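Local structure of ATP-dependent Clp protease proteolytic subunit (Listeria monocytogenes, 4JCQ) at residues K40-L45 / I53-N58; G93-L98 / I115-G120; E172-D175 / E181-E184. The protein probably cleaves peptide bonds in various proteins, misfolded ones among them, as the serine-type proteolytic subunit of the ATP-dependent Clp protease, its catalytic triad being inactive in this structure. All coordinates share one frame; numbering follows the deposited sequence.

Contact 1 (K40-L45 / I53-N58); sequences KQLLLL and ITIFIN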
ATOM      1  N   LYS H  40      19.865   3.416  -8.881  1.00 27.76           N
ATOM      2  CA  LYS H  40      19.369   4.756  -8.559  1.00 30.31           C
ATOM      3  C   LYS H  40      20.163   5.415  -7.434  1.00 30.09           C
ATOM      4  O   LYS H  40      20.507   6.595  -7.528  1.00 32.26           O
ATOM      5  CB  LYS H  40      17.878   4.722  -8.209  1.00 31.97           C
ATOM      6  CG  LYS H  40      16.968   4.652  -9.422  1.00 34.41           C
ATOM      7  CD  LYS H  40      15.504   4.549  -9.028  1.00 37.81           C
ATOM      8  CE  LYS H  40      14.620   4.430 -10.259  1.00 42.65           C
ATOM      9  NZ  LYS H  40      13.182   4.284  -9.898  1.00 46.15           N
ATOM     10  N   GLN H  41      20.456   4.649  -6.384  1.00 28.36           N
ATOM     11  CA  GLN H  41      21.231   5.146  -5.247  1.00 29.04           C
ATOM     12  C   GLN H  41      22.654   5.525  -5.651  1.00 29.01           C
ATOM     13  O   GLN H  41      23.150   6.581  -5.257  1.00 29.37           O
ATOM     14  CB  GLN H  41      21.265   4.120  -4.112  1.00 29.13           C
ATOM     15  CG  GLN H  41      19.945   3.944  -3.381  1.00 29.23           C
ATOM     16  CD  GLN H  41      20.029   2.901  -2.287  1.00 30.67           C
ATOM     17  OE1 GLN H  41      20.760   3.067  -1.313  1.00 29.55           O
ATOM     18  NE2 GLN H  41      19.280   1.816  -2.445  1.00 32.41           N
ATOM     19  N   LEU H  42      23.296   4.666  -6.442  1.00 28.44           N
ATOM     20  CA  LEU H  42      24.666   4.905  -6.901  1.00 28.82           C
ATOM     21  C   LEU H  42      24.771   6.115  -7.827  1.00 31.18           C
ATOM     22  O   LEU H  42      25.719   6.897  -7.725  1.00 31.61           O
ATOM     23  CB  LEU H  42      25.245   3.659  -7.584  1.00 27.91           C
ATOM     24  CG  LEU H  42      25.541   2.424  -6.723  1.00 26.50           C
ATOM     25  CD1 LEU H  42      26.015   1.271  -7.596  1.00 26.82           C
ATOM     26  CD2 LEU H  42      26.562   2.722  -5.631  1.00 27.67           C
ATOM     27  N   LEU H  43      23.795   6.265  -8.722  1.00 31.37           N
ATOM     28  CA  LEU H  43      23.746   7.408  -9.636  1.00 33.83           C
ATOM     29  C   LEU H  43      23.461   8.713  -8.897  1.00 34.28           C
ATOM     30  O   LEU H  43      24.027   9.756  -9.231  1.00 33.14           O
ATOM     31  CB  LEU H  43      22.713   7.178 -10.744  1.00 33.27           C
ATOM     32  CG  LEU H  43      23.058   6.146 -11.825  1.00 34.42           C
ATOM     33  CD1 LEU H  43      21.811   5.733 -12.593  1.00 33.25           C
ATOM     34  CD2 LEU H  43      24.133   6.659 -12.775  1.00 35.90           C
ATOM     35  N   LEU H  44      22.591   8.643  -7.891  1.00 34.04           N
ATOM     36  CA  LEU H  44      22.260   9.794  -7.057  1.00 36.61           C
ATOM     37  C   LEU H  44      23.481  10.260  -6.259  1.00 36.71           C
ATOM     38  O   LEU H  44      23.782  11.454  -6.223  1.00 38.19           O
ATOM     39  CB  LEU H  44      21.075   9.464  -6.135  1.00 37.14           C
ATOM     40  CG  LEU H  44      20.365  10.500  -5.246  1.00 40.54           C
ATOM     41  CD1 LEU H  44      20.968  10.541  -3.850  1.00 43.73           C
ATOM     42  CD2 LEU H  44      20.303  11.894  -5.864  1.00 40.92           C
ATOM     43  N   LEU H  45      24.183   9.314  -5.637  1.00 34.15           N
ATOM     44  CA  LEU H  45      25.386   9.620  -4.858  1.00 34.95           C
ATOM     45  C   LEU H  45      26.522  10.164  -5.727  1.00 36.96           C
ATOM     46  O   LEU H  45      27.259  11.058  -5.302  1.00 39.20           O
ATOM     47  CB  LEU H  45      25.853   8.394  -4.065  1.00 33.07           C
ATOM     48  CG  LEU H  45      24.995   7.948  -2.875  1.00 32.70           C
ATOM     49  CD1 LEU H  45      25.415   6.565  -2.402  1.00 31.46           C
ATOM     50  CD2 LEU H  45      25.048   8.950  -1.729  1.00 33.70           C
ATOM     51  N   ILE H  53      32.028   5.783  -1.704  1.00 30.48           N
ATOM     52  CA  ILE H  53      30.760   5.171  -1.311  1.00 28.84           C
ATOM     53  C   ILE H  53      31.044   3.830  -0.637  1.00 27.04           C
ATOM     54  O   ILE H  53      31.898   3.069  -1.096  1.00 27.47           O
ATOM     55  CB  ILE H  53      29.825   4.974  -2.531  1.00 28.23           C
ATOM     56  CG1 ILE H  53      29.477   6.325  -3.166  1.00 28.47           C
ATOM     57  CG2 ILE H  53      28.553   4.224  -2.140  1.00 27.44           C
ATOM     58  CD1 ILE H  53      28.879   6.228  -4.555  1.00 28.83           C
ATOM     59  N   THR H  54      30.343   3.558   0.461  1.00 25.45           N
ATOM     60  CA  THR H  54      30.467   2.281   1.164  1.00 25.67           C
ATOM     61  C   THR H  54      29.225   1.423   0.929  1.00 24.02           C
ATOM     62  O   THR H  54      28.099   1.887   1.117  1.00 23.88           O
ATOM     63  CB  THR H  54      30.686   2.488   2.678  1.00 26.40           C
ATOM     64  OG1 THR H  54      31.784   3.385   2.883  1.00 27.16           O
ATOM     65  CG2 THR H  54      30.989   1.160   3.379  1.00 26.58           C
ATOM     66  N   ILE H  55      29.438   0.180   0.508  1.00 21.93           N
ATOM     67  CA  ILE H  55      28.342  -0.762   0.301  1.00 20.89           C
ATOM     68  C   ILE H  55      28.461  -1.933   1.276  1.00 20.05           C
ATOM     69  O   ILE H  55      29.479  -2.623   1.300  1.00 21.49           O
ATOM     70  CB  ILE H  55      28.293  -1.295  -1.153  1.00 21.40           C
ATOM     71  CG1 ILE H  55      28.170  -0.138  -2.157  1.00 22.65           C
ATOM     72  CG2 ILE H  55      27.142  -2.277  -1.322  1.00 20.18           C
ATOM     73  CD1 ILE H  55      28.133  -0.570  -3.610  1.00 23.89           C
ATOM     74  N   PHE H  56      27.424  -2.134   2.086  1.00 19.71           N
ATOM     75  CA  PHE H  56      27.316  -3.315   2.944  1.00 19.45           C
ATOM     76  C   PHE H  56      26.510  -4.385   2.216  1.00 19.27           C
ATOM     77  O   PHE H  56      25.377  -4.134   1.795  1.00 19.88           O
ATOM     78  CB  PHE H  56      26.652  -2.968   4.284  1.00 19.62           C
ATOM     79  CG  PHE H  56      27.493  -2.094   5.178  1.00 20.74           C
ATOM     80  CD1 PHE H  56      27.445  -0.710   5.065  1.00 21.95           C
ATOM     81  CD2 PHE H  56      28.322  -2.656   6.144  1.00 21.02           C
ATOM     82  CE1 PHE H  56      28.217   0.099   5.889  1.00 23.32           C
ATOM     83  CE2 PHE H  56      29.099  -1.854   6.970  1.00 21.71           C
ATOM     84  CZ  PHE H  56      29.045  -0.473   6.843  1.00 22.02           C
ATOM     85  N   ILE H  57      27.099  -5.570   2.063  1.00 19.20           N
ATOM     86  CA  ILE H  57      26.474  -6.656   1.305  1.00 18.75           C
ATOM     87  C   ILE H  57      26.192  -7.869   2.189  1.00 17.94           C
ATOM     88  O   ILE H  57      27.107  -8.452   2.780  1.00 18.22           O
ATOM     89  CB  ILE H  57      27.331  -7.101   0.092  1.00 20.13           C
ATOM     90  CG1 ILE H  57      27.661  -5.909  -0.810  1.00 20.83           C
ATOM     91  CG2 ILE H  57      26.608  -8.185  -0.706  1.00 19.90           C
ATOM     92  CD1 ILE H  57      28.826  -6.139  -1.753  1.00 22.41           C
ATOM     93  N   ASN H  58      24.910  -8.222   2.275  1.00 17.15           N
ATOM     94  CA  ASN H  58      24.452  -9.457   2.901  1.00 16.91           C
ATOM     95  C   ASN H  58      23.518 -10.139   1.912  1.00 16.84           C
ATOM     96  O   ASN H  58      22.331  -9.822   1.858  1.00 17.54           O
ATOM     97  CB  ASN H  58      23.726  -9.157   4.226  1.00 17.33           C
ATOM     98  CG  ASN H  58      23.251 -10.416   4.947  1.00 18.27           C
ATOM     99  OD1 ASN H  58      22.955 -11.436   4.328  1.00 19.04           O
ATOM    100  ND2 ASN H  58      23.158 -10.336   6.268  1.00 19.25           N
TER
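Leu-45 and Ile-53 make the tightest meeting between helix 40-45 and strand 53-58. The end methyl of the isoleucine, CD1, rests 3.8 Å from Leu-45 CB, close to the helix backbone. In return the leucine sends one branch out over the isoleucine: Leu-45 CD1 lies 3.9 Å from Ile-53 CG2 and also comes near CG1 and CD1, so both arms of the beta-branched residue are engaged. With chi1 at -62°, CG1 of Ile-53 stands anti to its own carbonyl carbon, and the almost extended chi2 carries CD1 on to the helix.

One turn back, Leu-42 reaches the strand through a single branch. Its CD2 is 4.2 Å from Ile-55 CD1 and 4.3 Å from Ile-53 CG2, and it meets the Ile-55 side chain at about a right angle, methyl against methyl. Ile-53 and Ile-55, two apart on the strand, thus face the same helix. No hydrogen bond crosses the contact. Branched aliphatic residues suit this buried place, since they fill it without bringing polar groups that need partners; Ile-74 of helix 64-76 packs on both Leu-42 and Ile-55. The axes of the two short segments run nearly antiparallel (163° between their N-to-C directions) and approach to 10.8 Å, as expected where the helix of a beta-alpha-beta unit (strand 23-27, helix 32-48, strand 53-59) packs on its parallel sheet.

Contact 2 (G93-L98 / I115-G120); sequences GITIYL and IHQPAG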
ATOM      1  N   GLY H  93      26.008 -12.460  -5.317  1.00 17.46           N
ATOM      2  CA  GLY H  93      26.497 -11.541  -4.289  1.00 17.68           C
ATOM      3  C   GLY H  93      28.013 -11.417  -4.284  1.00 17.94           C
ATOM      4  O   GLY H  93      28.552 -10.338  -4.025  1.00 18.50           O
ATOM      5  N   ILE H  94      28.698 -12.527  -4.561  1.00 18.65           N
ATOM      6  CA  ILE H  94      30.161 -12.547  -4.695  1.00 19.67           C
ATOM      7  C   ILE H  94      30.621 -11.728  -5.903  1.00 20.01           C
ATOM      8  O   ILE H  94      31.607 -10.987  -5.828  1.00 19.92           O
ATOM      9  CB  ILE H  94      30.699 -14.002  -4.767  1.00 20.85           C
ATOM     10  CG1 ILE H  94      30.858 -14.586  -3.356  1.00 21.69           C
ATOM     11  CG2 ILE H  94      32.011 -14.092  -5.543  1.00 21.90           C
ATOM     12  CD1 ILE H  94      32.065 -14.088  -2.582  1.00 22.19           C
ATOM     13  N   THR H  95      29.890 -11.858  -7.008  1.00 20.80           N
ATOM     14  CA  THR H  95      30.180 -11.113  -8.232  1.00 21.38           C
ATOM     15  C   THR H  95      30.116  -9.605  -7.971  1.00 21.05           C
ATOM     16  O   THR H  95      30.998  -8.855  -8.400  1.00 22.37           O
ATOM     17  CB  THR H  95      29.219 -11.526  -9.366  1.00 22.48           C
ATOM     18  OG1 THR H  95      29.317 -12.942  -9.568  1.00 24.51           O
ATOM     19  CG2 THR H  95      29.566 -10.814 -10.674  1.00 23.66           C
ATOM     20  N   ILE H  96      29.082  -9.177  -7.249  1.00 20.69           N
ATOM     21  CA  ILE H  96      28.925  -7.778  -6.846  1.00 20.27           C
ATOM     22  C   ILE H  96      30.063  -7.340  -5.922  1.00 20.48           C
ATOM     23  O   ILE H  96      30.685  -6.301  -6.144  1.00 21.49           O
ATOM     24  CB  ILE H  96      27.561  -7.541  -6.159  1.00 19.20           C
ATOM     25  CG1 ILE H  96      26.426  -7.676  -7.180  1.00 19.03           C
ATOM     26  CG2 ILE H  96      27.517  -6.173  -5.484  1.00 19.54           C
ATOM     27  CD1 ILE H  96      25.060  -7.894  -6.564  1.00 18.88           C
ATOM     28  N   TYR H  97      30.329  -8.145  -4.896  1.00 20.52           N
ATOM     29  CA  TYR H  97      31.392  -7.876  -3.927  1.00 20.09           C
ATOM     30  C   TYR H  97      32.740  -7.639  -4.610  1.00 20.97           C
ATOM     31  O   TYR H  97      33.479  -6.717  -4.248  1.00 21.50           O
ATOM     32  CB  TYR H  97      31.486  -9.034  -2.920  1.00 19.34           C
ATOM     33  CG  TYR H  97      32.489  -8.819  -1.809  1.00 19.66           C
ATOM     34  CD1 TYR H  97      32.121  -8.185  -0.623  1.00 19.71           C
ATOM     35  CD2 TYR H  97      33.807  -9.259  -1.942  1.00 20.21           C
ATOM     36  CE1 TYR H  97      33.040  -7.987   0.399  1.00 19.90           C
ATOM     37  CE2 TYR H  97      34.733  -9.065  -0.928  1.00 20.34           C
ATOM     38  CZ  TYR H  97      34.347  -8.429   0.237  1.00 20.05           C
ATOM     39  OH  TYR H  97      35.271  -8.240   1.237  1.00 20.28           O
ATOM     40  N   LEU H  98      33.037  -8.461  -5.615  1.00 21.47           N
ATOM     41  CA  LEU H  98      34.314  -8.411  -6.318  1.00 22.86           C
ATOM     42  C   LEU H  98      34.438  -7.274  -7.339  1.00 24.08           C
ATOM     43  O   LEU H  98      35.477  -7.140  -7.988  1.00 25.98           O
ATOM     44  CB  LEU H  98      34.615  -9.766  -6.976  1.00 23.44           C
ATOM     45  CG  LEU H  98      34.894 -10.952  -6.044  1.00 23.07           C
ATOM     46  CD1 LEU H  98      35.038 -12.235  -6.847  1.00 22.66           C
ATOM     47  CD2 LEU H  98      36.126 -10.722  -5.178  1.00 24.03           C
ATOM     48  N   ILE H 115      31.677 -18.956  -3.521  1.00 21.05           N
ATOM     49  CA  ILE H 115      31.764 -18.496  -4.911  1.00 21.70           C
ATOM     50  C   ILE H 115      30.983 -19.357  -5.910  1.00 21.50           C
ATOM     51  O   ILE H 115      30.967 -19.052  -7.103  1.00 23.26           O
ATOM     52  CB  ILE H 115      33.221 -18.280  -5.394  1.00 22.52           C
ATOM     53  CG1 ILE H 115      33.952 -19.611  -5.598  1.00 23.57           C
ATOM     54  CG2 ILE H 115      33.974 -17.345  -4.453  1.00 24.03           C
ATOM     55  CD1 ILE H 115      35.149 -19.495  -6.517  1.00 25.81           C
ATOM     56  N   HIS H 116      30.332 -20.412  -5.418  1.00 21.88           N
ATOM     57  CA  HIS H 116      29.452 -21.242  -6.248  1.00 22.66           C
ATOM     58  C   HIS H 116      28.549 -20.399  -7.095  1.00 22.21           C
ATOM     59  O   HIS H 116      27.933 -19.455  -6.602  1.00 21.22           O
ATOM     60  CB  HIS H 116      28.597 -22.162  -5.385  1.00 24.04           C
ATOM     61  CG  HIS H 116      27.563 -22.941  -6.168  1.00 25.58           C
ATOM     62  ND1 HIS H 116      26.268 -22.576  -6.222  1.00 26.87           N
ATOM     63  CD2 HIS H 116      27.681 -24.088  -6.951  1.00 26.55           C
ATOM     64  CE1 HIS H 116      25.588 -23.448  -6.992  1.00 27.51           C
ATOM     65  NE2 HIS H 116      26.454 -24.374  -7.436  1.00 27.32           N
ATOM     66  N   GLN H 117      28.467 -20.729  -8.380  1.00 22.13           N
ATOM     67  CA  GLN H 117      27.566 -20.036  -9.291  1.00 23.27           C
ATOM     68  C   GLN H 117      26.554 -21.027  -9.853  1.00 24.82           C
ATOM     69  O   GLN H 117      26.934 -22.115 -10.284  1.00 27.05           O
ATOM     70  CB  GLN H 117      28.342 -19.353 -10.426  1.00 23.15           C
ATOM     71  CG  GLN H 117      29.436 -18.385  -9.977  1.00 23.16           C
ATOM     72  CD  GLN H 117      28.911 -17.168  -9.225  1.00 22.79           C
ATOM     73  OE1 GLN H 117      27.832 -16.657  -9.514  1.00 24.59           O
ATOM     74  NE2 GLN H 117      29.688 -16.692  -8.257  1.00 21.26           N
ATOM     75  N   PRO H 118      25.257 -20.662  -9.835  1.00 26.97           N
ATOM     76  CA  PRO H 118      24.220 -21.527 -10.404  1.00 28.66           C
ATOM     77  C   PRO H 118      24.416 -21.693 -11.908  1.00 29.31           C
ATOM     78  O   PRO H 118      24.694 -20.716 -12.605  1.00 28.95           O
ATOM     79  CB  PRO H 118      22.922 -20.766 -10.109  1.00 30.13           C
ATOM     80  CG  PRO H 118      23.341 -19.347  -9.909  1.00 30.49           C
ATOM     81  CD  PRO H 118      24.694 -19.422  -9.272  1.00 27.86           C
ATOM     82  N   ALA H 119      24.286 -22.927 -12.392  1.00 31.21           N
ATOM     83  CA  ALA H 119      24.526 -23.236 -13.802  1.00 33.81           C
ATOM     84  C   ALA H 119      23.576 -22.475 -14.732  1.00 36.21           C
ATOM     85  O   ALA H 119      24.007 -21.893 -15.730  1.00 38.57           O
ATOM     86  CB  ALA H 119      24.430 -24.735 -14.039  1.00 33.87           C
ATOM     87  N   GLY H 120      22.290 -22.475 -14.392  1.00 37.50           N
ATOM     88  CA  GLY H 120      21.288 -21.745 -15.167  1.00 42.54           C
ATOM     89  C   GLY H 120      21.310 -20.249 -14.900  1.00 44.91           C
ATOM     90  O   GLY H 120      20.718 -19.470 -15.650  1.00 49.02           O
TER
HETATM   91  O   HOH W   1      27.420 -13.863 -10.983  1.00 32.28           O
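Ile-94 and Ile-115 bring the two backbones closest, their CA atoms 6.2 Å apart. Residues 93-97 are helical, and the amide of Leu-98 still bonds back to the carbonyl of Ile-94; residues 115-120 run past this helix without regular structure, leaving strand 111-114.

The apolar part of the contact is one methyl pair, Ile-94 CG2 against Ile-115 CG2 at 4.0 Å. Ile-115 has CG1 between its backbone N and carbonyl carbon (chi1 72°), which leaves CG2 for Ile-94 while the longer arm leads away; the side chain also packs on helix 155-162.

The polar part centres on Gln-117, whose chain is bent at chi2 (-64°) so that the amide folds back toward the helix. Its NE2 makes a weak bond to Ile-115 O at 2.9 Å, with an N-H...O angle of only 130°, and a further bond to Ser-91 O. Thr-95 OG1 is 4.0 Å from Gln-117 NE2, too far for a direct bond. A water donates to Gln-117 OE1 at 3.2 Å; its link onward to Thr-95 OG1 is doubtful, the 2.5 Å separation being unusually short. Glutamine suits this buried place because one flat group supplies both donors and an acceptor.

Next to it, CB of His-116 points away from the helix. The hydroxyl of Ser-91, the predicted nucleophile just before helix 92-97, is engaged by the carbonyl of His-116, consistent with the inactive triad of this structure. With His-116 the predicted catalytic histidine, the contact joins two parts of a ClpP-type serine peptidase active site.

Contact 3 (E172-D175 / E181-E184); sequences EAKD and EIIE
Lys-174 and Ile-182 carry the apolar share of this small contact. The lysine uses its methylene chain: CD lies 3.9 Å from Ile-182 CD1 and 4.2 Å from Ile-182 CG1, the two chains crossing at a slant. CG of Lys-174 is anti to the backbone N (chi1 -170°) and the next two torsions are extended, so the chain projects from the helix as a straight rod until it bends at chi4 (-71°). Further along the same rod, Lys-174 CE passes 4.5 Å from Glu-181 CA. A lysine fits such an exposed position, since its aliphatic part can lie against an isoleucine while the ammonium end lies beyond it at the protein surface.

Charge plays little direct part between the segments. The CB of Glu-181 points away from the helix, and its carboxylate stays well clear of the lysine, with Glu-181 OE2 8.3 Å from Lys-174 NZ. No hydrogen bond joins the two segments.

Polar bonds do fix each segment to its surroundings. Glu-172 OE1 accepts from the backbone N of Ser-169, just before helix 170-176, and the same oxygen forms a salt bridge to Arg-138 of a neighbouring subunit. Across the contact, Glu-181 and Ile-183 both pair through their backbones with Ser-107, adding strand 181-182 to the edge of the parallel sheet beside strand 105-108, while Ile-182 packs back on Val-170 and Asn-171 of the helix.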
ATOM      1  N   GLU H 172      39.351 -17.789   5.655  1.00 26.81           N
ATOM      2  CA  GLU H 172      39.579 -18.530   4.414  1.00 27.45           C
ATOM      3  C   GLU H 172      39.316 -17.664   3.184  1.00 25.84           C
ATOM      4  O   GLU H 172      40.027 -17.771   2.183  1.00 25.74           O
ATOM      5  CB  GLU H 172      38.710 -19.788   4.365  1.00 29.66           C
ATOM      6  CG  GLU H 172      39.153 -20.892   5.313  1.00 31.65           C
ATOM      7  CD  GLU H 172      38.208 -22.081   5.320  1.00 35.56           C
ATOM      8  OE1 GLU H 172      36.984 -21.889   5.145  1.00 32.17           O
ATOM      9  OE2 GLU H 172      38.692 -23.214   5.509  1.00 38.43           O
ATOM     10  N   ALA H 173      38.300 -16.806   3.268  1.00 25.01           N
ATOM     11  CA  ALA H 173      37.962 -15.885   2.183  1.00 24.61           C
ATOM     12  C   ALA H 173      39.051 -14.834   1.985  1.00 25.33           C
ATOM     13  O   ALA H 173      39.292 -14.383   0.863  1.00 26.11           O
ATOM     14  CB  ALA H 173      36.618 -15.223   2.446  1.00 23.31           C
ATOM     15  N   LYS H 174      39.705 -14.456   3.083  1.00 26.18           N
ATOM     16  CA  LYS H 174      40.854 -13.557   3.043  1.00 28.29           C
ATOM     17  C   LYS H 174      42.042 -14.235   2.353  1.00 29.37           C
ATOM     18  O   LYS H 174      42.674 -13.645   1.477  1.00 29.38           O
ATOM     19  CB  LYS H 174      41.229 -13.107   4.459  1.00 30.08           C
ATOM     20  CG  LYS H 174      42.254 -11.985   4.527  1.00 32.07           C
ATOM     21  CD  LYS H 174      42.501 -11.572   5.969  1.00 35.29           C
ATOM     22  CE  LYS H 174      43.453 -10.391   6.064  1.00 38.23           C
ATOM     23  NZ  LYS H 174      44.854 -10.750   5.716  1.00 40.88           N
ATOM     24  N   ASP H 175      42.325 -15.478   2.741  1.00 30.71           N
ATOM     25  CA  ASP H 175      43.404 -16.265   2.136  1.00 32.71           C
ATOM     26  C   ASP H 175      43.153 -16.549   0.653  1.00 31.36           C
ATOM     27  O   ASP H 175      44.094 -16.657  -0.133  1.00 30.00           O
ATOM     28  CB  ASP H 175      43.598 -17.584   2.892  1.00 36.62           C
ATOM     29  CG  ASP H 175      44.052 -17.382   4.333  1.00 40.91           C
ATOM     30  OD1 ASP H 175      43.852 -18.305   5.148  1.00 43.88           O
ATOM     31  OD2 ASP H 175      44.607 -16.309   4.655  1.00 43.76           O
ATOM     32  N   GLU H 181      40.674  -7.193   4.021  1.00 29.50           N
ATOM     33  CA  GLU H 181      40.835  -6.804   5.418  1.00 31.05           C
ATOM     34  C   GLU H 181      39.585  -7.122   6.237  1.00 29.82           C
ATOM     35  O   GLU H 181      38.468  -6.787   5.842  1.00 28.75           O
ATOM     36  CB  GLU H 181      41.165  -5.310   5.508  1.00 33.34           C
ATOM     37  CG  GLU H 181      41.671  -4.848   6.866  1.00 38.59           C
ATOM     38  CD  GLU H 181      42.062  -3.379   6.885  1.00 44.52           C
ATOM     39  OE1 GLU H 181      42.127  -2.800   7.990  1.00 50.69           O
ATOM     40  OE2 GLU H 181      42.305  -2.799   5.803  1.00 46.85           O
ATOM     41  N   ILE H 182      39.790  -7.777   7.376  1.00 28.79           N
ATOM     42  CA  ILE H 182      38.709  -8.051   8.318  1.00 28.37           C
ATOM     43  C   ILE H 182      38.675  -6.935   9.359  1.00 29.39           C
ATOM     44  O   ILE H 182      39.683  -6.648  10.010  1.00 29.43           O
ATOM     45  CB  ILE H 182      38.875  -9.429   8.999  1.00 28.33           C
ATOM     46  CG1 ILE H 182      38.977 -10.536   7.943  1.00 27.75           C
ATOM     47  CG2 ILE H 182      37.721  -9.700   9.961  1.00 28.47           C
ATOM     48  CD1 ILE H 182      39.507 -11.855   8.464  1.00 29.53           C
ATOM     49  N   ILE H 183      37.515  -6.300   9.498  1.00 29.37           N
ATOM     50  CA  ILE H 183      37.350  -5.172  10.418  1.00 31.08           C
ATOM     51  C   ILE H 183      36.223  -5.413  11.423  1.00 31.18           C
ATOM     52  O   ILE H 183      35.214  -6.047  11.104  1.00 28.93           O
ATOM     53  CB  ILE H 183      37.124  -3.836   9.666  1.00 32.81           C
ATOM     54  CG1 ILE H 183      35.956  -3.952   8.673  1.00 32.44           C
ATOM     55  CG2 ILE H 183      38.406  -3.400   8.963  1.00 35.05           C
ATOM     56  CD1 ILE H 183      35.429  -2.629   8.157  1.00 34.46           C
ATOM     57  N   GLU H 184      36.408  -4.903  12.636  1.00 32.71           N
ATOM     58  CA  GLU H 184      35.411  -5.023  13.693  1.00 36.01           C
ATOM     59  C   GLU H 184      34.812  -3.660  14.046  1.00 37.03           C
ATOM     60  O   GLU H 184      33.646  -3.572  14.436  1.00 31.74           O
ATOM     61  CB  GLU H 184      36.030  -5.669  14.935  1.00 41.32           C
ATOM     62  CG  GLU H 184      35.019  -6.175  15.955  1.00 46.02           C
ATOM     63  CD  GLU H 184      35.662  -6.655  17.245  1.00 54.83           C
ATOM     64  OE1 GLU H 184      35.065  -6.431  18.319  1.00 56.62           O
ATOM     65  OE2 GLU H 184      36.759  -7.253  17.191  1.00 60.18           O
TER

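How the contacts relate
From the N terminus the three contacts follow in series, none nested in or crossing another. Contact 1 closes the end of helix 32-48 and the short loop 49-52 before strand 53-59. Contact 2 closes a longer excursion, 99-114, which includes strands 105-108 and 111-114. Contact 3 closes the five residues 176-180, the first of them still helical, late in the chain. Contacts 1 and 2 touch directly, Ile-57 CD1 lying 3.8 Å from Tyr-97 CA, so the sheet core meets the helix that follows the predicted nucleophile. Contact 3 touches neither, yet shares the parallel sheet with contact 1: strand 53-59 lies inside it and strand 181-182 at an edge.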